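Local coordinates for acyl-CoA thioesterase II TesB2 (Mycobacterium marinum, PDB 3U0A), which probably hydrolyses fatty acyl-CoA thioesters to free fatty acids and coenzyme A, at residues E235-S243 and T253-G261. Numbering follows the deposited sequence.
With SO4 (sulfate ion), chain L.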
loop_
_atom_site.group_PDB
_atom_site.type_symbol
_atom_site.label_atom_id
_atom_site.label_comp_id
_atom_site.label_asym_id
_atom_site.label_seq_id
_atom_site.Cartn_x
_atom_site.Cartn_y
_atom_site.Cartn_z
ATOM N N GLU A 235 -12.774 -7.646 20.528
ATOM C CA GLU A 235 -12.320 -6.702 21.558
ATOM C C GLU A 235 -12.111 -5.352 20.900
ATOM O O GLU A 235 -11.980 -5.279 19.683
ATOM C CB GLU A 235 -11.020 -7.199 22.211
ATOM C CG GLU A 235 -11.248 -8.301 23.253
ATOM C CD GLU A 235 -9.968 -8.792 23.950
ATOM O OE1 GLU A 235 -8.828 -8.285 23.651
ATOM O OE2 GLU A 235 -10.127 -9.678 24.846
ATOM N N TRP A 236 -12.082 -4.283 21.683
ATOM C CA TRP A 236 -11.962 -2.960 21.096
ATOM C C TRP A 236 -10.693 -2.776 20.274
ATOM O O TRP A 236 -9.573 -3.080 20.739
ATOM C CB TRP A 236 -12.054 -1.872 22.163
ATOM C CG TRP A 236 -13.460 -1.664 22.701
ATOM C CD1 TRP A 236 -13.922 -1.931 23.975
ATOM C CD2 TRP A 236 -14.621 -1.104 21.986
ATOM N NE1 TRP A 236 -15.237 -1.604 24.086
ATOM C CE2 TRP A 236 -15.721 -1.110 22.937
ATOM C CE3 TRP A 236 -14.844 -0.629 20.692
ATOM C CZ2 TRP A 236 -16.995 -0.669 22.600
ATOM C CZ3 TRP A 236 -16.124 -0.188 20.362
ATOM C CH2 TRP A 236 -17.183 -0.211 21.309
ATOM N N LEU A 237 -10.895 -2.306 19.039
ATOM C CA LEU A 237 -9.840 -1.814 18.151
ATOM C C LEU A 237 -10.073 -0.318 17.878
ATOM O O LEU A 237 -11.201 0.100 17.595
ATOM C CB LEU A 237 -9.864 -2.574 16.829
ATOM C CG LEU A 237 -9.721 -4.079 16.908
ATOM C CD1 LEU A 237 -10.102 -4.711 15.589
ATOM C CD2 LEU A 237 -8.311 -4.484 17.366
ATOM N N LEU A 238 -9.016 0.481 17.976
ATOM C CA LEU A 238 -9.074 1.870 17.556
ATOM C C LEU A 238 -8.472 2.052 16.174
ATOM O O LEU A 238 -7.316 1.690 15.917
ATOM C CB LEU A 238 -8.336 2.769 18.511
ATOM C CG LEU A 238 -8.075 4.230 18.088
ATOM C CD1 LEU A 238 -9.350 5.059 18.149
ATOM C CD2 LEU A 238 -7.028 4.817 19.001
ATOM N N TYR A 239 -9.284 2.612 15.292
ATOM C CA TYR A 239 -8.855 2.911 13.979
ATOM C C TYR A 239 -8.488 4.368 13.894
ATOM O O TYR A 239 -9.348 5.233 13.879
ATOM C CB TYR A 239 -9.949 2.661 12.981
ATOM C CG TYR A 239 -9.419 2.257 11.643
ATOM C CD1 TYR A 239 -8.063 2.401 11.296
ATOM C CD2 TYR A 239 -10.275 1.733 10.698
ATOM C CE1 TYR A 239 -7.598 1.993 10.036
ATOM C CE2 TYR A 239 -9.822 1.329 9.441
ATOM C CZ TYR A 239 -8.503 1.432 9.106
ATOM O OH TYR A 239 -8.156 0.965 7.849
ATOM N N ASP A 240 -7.204 4.632 13.804
ATOM C CA ASP A 240 -6.734 5.984 13.638
ATOM C C ASP A 240 -6.482 6.253 12.142
ATOM O O ASP A 240 -5.576 5.670 11.553
ATOM C CB ASP A 240 -5.489 6.187 14.491
ATOM C CG ASP A 240 -4.996 7.578 14.462
ATOM O OD1 ASP A 240 -5.802 8.508 14.360
ATOM O OD2 ASP A 240 -3.787 7.733 14.538
ATOM N N GLN A 241 -7.316 7.125 11.567
ATOM C CA GLN A 241 -7.415 7.315 10.110
ATOM C C GLN A 241 -7.076 8.728 9.703
ATOM O O GLN A 241 -7.119 9.657 10.520
ATOM C CB GLN A 241 -8.828 7.039 9.581
ATOM C CG GLN A 241 -9.482 5.782 10.079
ATOM C CD GLN A 241 -10.930 5.652 9.607
ATOM O OE1 GLN A 241 -11.655 6.638 9.538
ATOM N NE2 GLN A 241 -11.352 4.432 9.296
ATOM N N SER A 242 -6.736 8.869 8.424
ATOM C CA SER A 242 -6.510 10.168 7.825
ATOM C C SER A 242 -6.608 10.103 6.309
ATOM O O SER A 242 -6.441 9.053 5.707
ATOM C CB SER A 242 -5.148 10.741 8.243
ATOM O OG SER A 242 -4.170 10.657 7.209
ATOM N N SER A 243 -6.878 11.246 5.703
ATOM C CA SER A 243 -6.871 11.388 4.272
ATOM C C SER A 243 -5.850 12.451 3.950
ATOM O O SER A 243 -6.152 13.625 3.993
ATOM C CB SER A 243 -8.243 11.795 3.759
ATOM O OG SER A 243 -8.251 11.850 2.341
ATOM N N THR A 253 -6.449 7.599 1.391
ATOM C CA THR A 253 -6.643 7.453 2.821
ATOM C C THR A 253 -5.680 6.405 3.399
ATOM O O THR A 253 -5.014 5.645 2.696
ATOM C CB THR A 253 -8.123 7.145 3.147
ATOM O OG1 THR A 253 -8.499 5.852 2.646
ATOM C CG2 THR A 253 -9.035 8.234 2.541
ATOM N N HIS A 254 -5.600 6.415 4.715
ATOM C CA HIS A 254 -4.516 5.767 5.435
ATOM C C HIS A 254 -4.907 5.564 6.855
ATOM O O HIS A 254 -5.453 6.495 7.487
ATOM C CB HIS A 254 -3.288 6.660 5.419
ATOM C CG HIS A 254 -2.189 6.176 6.319
ATOM N ND1 HIS A 254 -1.413 5.136 6.004
ATOM C CD2 HIS A 254 -1.786 6.604 7.594
ATOM C CE1 HIS A 254 -0.531 4.915 7.004
ATOM N NE2 HIS A 254 -0.767 5.813 7.976
ATOM N N GLY A 255 -4.598 4.394 7.409
ATOM C CA GLY A 255 -4.803 4.235 8.824
ATOM C C GLY A 255 -4.001 3.182 9.528
ATOM O O GLY A 255 -3.409 2.329 8.885
ATOM N N LYS A 256 -4.025 3.260 10.866
ATOM C CA LYS A 256 -3.382 2.299 11.749
ATOM C C LYS A 256 -4.392 1.817 12.771
ATOM O O LYS A 256 -5.238 2.555 13.211
ATOM C CB LYS A 256 -2.216 2.934 12.493
ATOM C CG LYS A 256 -1.411 3.896 11.671
ATOM C CD LYS A 256 0.030 3.930 12.150
ATOM C CE LYS A 256 0.900 4.793 11.225
ATOM N NZ LYS A 256 0.636 6.257 11.371
ATOM N N ILE A 257 -4.292 0.564 13.147
ATOM C CA ILE A 257 -5.261 -0.019 14.033
ATOM C C ILE A 257 -4.561 -0.500 15.294
ATOM O O ILE A 257 -3.561 -1.202 15.227
ATOM C CB ILE A 257 -6.023 -1.142 13.318
ATOM C CG1 ILE A 257 -6.979 -0.537 12.315
ATOM C CG2 ILE A 257 -6.838 -1.951 14.290
ATOM C CD1 ILE A 257 -6.893 -1.147 10.954
ATOM N N PHE A 258 -5.064 -0.054 16.441
ATOM C CA PHE A 258 -4.497 -0.428 17.720
ATOM C C PHE A 258 -5.524 -1.190 18.551
ATOM O O PHE A 258 -6.730 -0.990 18.400
ATOM C CB PHE A 258 -4.106 0.777 18.509
ATOM C CG PHE A 258 -3.100 1.620 17.864
ATOM C CD1 PHE A 258 -1.785 1.530 18.243
ATOM C CD2 PHE A 258 -3.466 2.571 16.944
ATOM C CE1 PHE A 258 -0.827 2.351 17.676
ATOM C CE2 PHE A 258 -2.524 3.395 16.374
ATOM C CZ PHE A 258 -1.198 3.286 16.730
ATOM N N THR A 259 -5.027 -2.054 19.423
ATOM C CA THR A 259 -5.856 -2.636 20.472
ATOM C C THR A 259 -6.030 -1.573 21.550
ATOM O O THR A 259 -5.336 -0.532 21.525
ATOM C CB THR A 259 -5.200 -3.878 21.115
ATOM O OG1 THR A 259 -4.074 -3.478 21.900
ATOM C CG2 THR A 259 -4.738 -4.866 20.037
ATOM N N GLN A 260 -6.910 -1.837 22.503
ATOM C CA GLN A 260 -7.127 -0.890 23.569
ATOM C C GLN A 260 -5.892 -0.773 24.492
ATOM O O GLN A 260 -5.607 0.293 25.023
ATOM C CB GLN A 260 -8.349 -1.277 24.358
ATOM C CG GLN A 260 -9.112 -0.069 24.863
ATOM C CD GLN A 260 -10.353 -0.463 25.645
ATOM O OE1 GLN A 260 -10.613 -1.659 25.851
ATOM N NE2 GLN A 260 -11.121 0.530 26.083
ATOM N N GLY A 261 -5.138 -1.851 24.653
ATOM C CA GLY A 261 -3.881 -1.788 25.399
ATOM C C GLY A 261 -2.735 -1.126 24.632
ATOM O O GLY A 261 -1.602 -1.068 25.124
HETATM S S SO4 L . 1.511 9.459 9.240
HETATM O O1 SO4 L . 1.606 8.053 8.734
HETATM O O2 SO4 L . 1.922 10.443 8.148
HETATM O O3 SO4 L . 0.111 9.673 9.744
HETATM O O4 SO4 L . 2.500 9.585 10.374
#
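The ring of Tyr239 is sandwiched between Ile257 of the facing strand, whose CG1 lies over one face, and CG of Gln241, which covers the opposite face near the rim. Ile257 CG1 stands 3.7 Å from the centroid of the Tyr239 ring, 28° off its normal, a CH-pi contact; beyond it CD1 reaches CE1 and CZ. At the ring edge, near its plane, runs the backbone of Gly255 and Lys256, with Tyr239 CD1 3.4 Å from Lys256 O. CG of Tyr239 lies roughly trans to its backbone N (chi1 -150°), which swings the ring across toward Ile257 and Gly255, where no side chain obstructs it. On the other face of the sheet, Phe258 turns its edge to Leu238 O and Asp240 CB.

These side chains ride on an antiparallel beta hairpin, strands 237-247 and 250-259, in the second HotDog-family region. Leu238 with Phe258 and Asp240 with Lys256 are hydrogen-bonded pairs, each tied by two bonds; Leu238 N meets Phe258 O at 2.8 Å. The Ser242-His254 pair is more lopsided, since the return bond from His254 N is weak. Helix 186-200 packs against the face bearing Tyr239 and Ile257, the sheet-and-helix packing of the hot dog fold.

Asp240 OD1 is bonded to Gln173, while Lys256 NZ makes a weak bond to a sulfate, probably from the crystallisation liquor, which Lys168 also binds. Here the subunits meet: His254 faces His254 of the second subunit. The helix side thus combines apolar packing with bonded polar ends, Tyr239 OH to Ser197 and Gln241 OE1 to Gln172. The other face runs from apolar Leu238 and Phe258 to polar Asp240, His254 and Lys256, and the sulfate beside Lys256, Lys168 and His254 is consistent with a locally positive surface.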